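Local structure of polymerase nucleotidyl transferase domain-containing protein (Archaeoglobus fulgidus, 1YLQ) at residues A[18-23]-A[38-43]. The protein is of unconfirmed function but probably transfers nucleotidyl groups, as expected of a small member of the nucleotidyltransferase superfamily. Numbering follows the deposited sequence.
Sequences AEIYLY and IDVAIV
Tyr23 lays one face of its ring over the Asp39 side chain: Asp39 CB stands 3.4 Å from the centroid of the Tyr23 ring and 12° off its normal, a CH-pi contact. Ring and carboxylate planes are 26° apart, with CB rather than the carboxylate over the ring centre. What puts the ring there is chi1 of Tyr23 (51°), which sets CG between the backbone N and the carbonyl carbon; the ring edge then meets Ala41, with Tyr23 CE1 3.8 Å from Ala41 CB. A serine in place of Tyr23 would probably strip the cover from Asp39 CB and open a gap beside Ala41. Backbone bonding joins the strands in antiparallel register, two bonds to each of the pairs Glu19-Val43, Tyr21-Ala41 and Tyr23-Asp39; Asp39 N, 2.8 Å from Tyr23 O, sits well above the plane of the Tyr23 carbonyl. Strands 19-23 and 38-43 are the inner two of the mixed sheet. Asp39 is the second aspartate of the superfamily's Asp-X-Asp motif, which in relatives holds catalytic metal ions, so a similar role is probable; its OD1 lies close to the Glu70 carboxylate, its OD2 to a bound sulfate. Apolar packing on the face turned to helix 3-14 sets Ile20 CG2 3.6 Å from Val40 CG1, the side chains alongside each other. At the strand end Leu22 and Ile38 also lie side by side. On the face shared with Tyr23, Val43 CG2 approaches the Tyr21 ring edge, 3.7 Å from Tyr21 CD2, while Trp79 stacks on that ring.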
# COMPACT_ATOMS: atom_id res chain seq x y z
N ALA A 18 13.23 12.51 11.42
CA ALA A 18 13.11 11.17 10.89
C ALA A 18 12.99 11.12 9.37
O ALA A 18 12.47 12.06 8.70
CB ALA A 18 12.02 10.33 11.60
N GLU A 19 13.55 10.06 8.80
CA GLU A 19 13.40 9.83 7.39
C GLU A 19 12.57 8.60 7.18
O GLU A 19 12.61 7.68 8.02
CB GLU A 19 14.74 9.71 6.68
CG GLU A 19 15.54 11.05 6.66
CD GLU A 19 15.11 12.03 5.52
OE1 GLU A 19 13.90 12.17 5.14
OE2 GLU A 19 16.02 12.71 5.02
N ILE A 20 11.75 8.62 6.13
CA ILE A 20 10.85 7.49 5.91
C ILE A 20 11.14 6.89 4.56
O ILE A 20 11.18 7.60 3.54
CB ILE A 20 9.34 7.91 6.01
CG1 ILE A 20 9.07 8.55 7.38
CG2 ILE A 20 8.41 6.70 5.69
CD1 ILE A 20 7.87 9.52 7.36
N TYR A 21 11.30 5.58 4.56
CA TYR A 21 11.52 4.84 3.33
C TYR A 21 10.47 3.76 3.14
O TYR A 21 10.13 3.05 4.10
CB TYR A 21 12.87 4.14 3.46
CG TYR A 21 14.00 5.07 3.75
CD1 TYR A 21 14.67 5.71 2.72
CD2 TYR A 21 14.41 5.32 5.07
CE1 TYR A 21 15.74 6.56 2.97
CE2 TYR A 21 15.45 6.23 5.35
CZ TYR A 21 16.13 6.81 4.27
OH TYR A 21 17.17 7.69 4.51
N LEU A 22 10.02 3.58 1.89
CA LEU A 22 9.01 2.56 1.52
C LEU A 22 9.66 1.40 0.76
O LEU A 22 10.50 1.61 -0.11
CB LEU A 22 7.89 3.21 0.66
CG LEU A 22 7.06 4.34 1.32
CD1 LEU A 22 5.86 4.79 0.36
CD2 LEU A 22 6.51 3.86 2.69
N TYR A 23 9.31 0.18 1.12
CA TYR A 23 9.66 -0.98 0.31
C TYR A 23 8.55 -2.02 0.48
O TYR A 23 7.38 -1.65 0.74
CB TYR A 23 11.10 -1.49 0.61
CG TYR A 23 11.40 -1.72 2.08
CD1 TYR A 23 11.58 -0.62 2.92
CD2 TYR A 23 11.58 -3.03 2.61
CE1 TYR A 23 11.87 -0.78 4.26
CE2 TYR A 23 11.88 -3.21 4.04
CZ TYR A 23 12.02 -2.04 4.80
OH TYR A 23 12.32 -1.99 6.13
N ILE A 38 3.41 -3.09 1.95
CA ILE A 38 4.24 -1.90 2.05
C ILE A 38 5.03 -2.06 3.37
O ILE A 38 4.44 -2.20 4.47
CB ILE A 38 3.42 -0.59 2.03
CG1 ILE A 38 2.57 -0.49 0.74
CG2 ILE A 38 4.35 0.67 2.19
CD1 ILE A 38 1.52 0.67 0.80
N ASP A 39 6.34 -2.15 3.26
CA ASP A 39 7.21 -1.94 4.45
C ASP A 39 7.51 -0.44 4.57
O ASP A 39 7.69 0.25 3.56
CB ASP A 39 8.50 -2.71 4.32
CG ASP A 39 8.27 -4.20 4.36
OD1 ASP A 39 7.93 -4.70 5.46
OD2 ASP A 39 8.34 -4.84 3.28
N VAL A 40 7.50 0.04 5.80
CA VAL A 40 7.77 1.46 6.10
C VAL A 40 8.89 1.51 7.11
O VAL A 40 8.72 1.14 8.27
CB VAL A 40 6.56 2.15 6.71
CG1 VAL A 40 6.81 3.68 6.81
CG2 VAL A 40 5.30 1.92 5.87
N ALA A 41 10.06 1.97 6.69
CA ALA A 41 11.17 2.13 7.66
C ALA A 41 11.18 3.60 8.09
O ALA A 41 11.18 4.50 7.24
CB ALA A 41 12.46 1.71 7.04
N ILE A 42 11.11 3.83 9.39
CA ILE A 42 11.16 5.17 9.94
C ILE A 42 12.46 5.27 10.74
O ILE A 42 12.66 4.54 11.71
CB ILE A 42 9.92 5.45 10.79
CG1 ILE A 42 8.65 5.16 9.94
CG2 ILE A 42 9.97 6.96 11.40
CD1 ILE A 42 7.37 5.26 10.66
N VAL A 43 13.37 6.14 10.32
CA VAL A 43 14.77 6.00 10.65
C VAL A 43 15.28 7.28 11.29
O VAL A 43 15.18 8.36 10.71
CB VAL A 43 15.62 5.73 9.37
CG1 VAL A 43 17.10 5.66 9.70
CG2 VAL A 43 15.10 4.44 8.59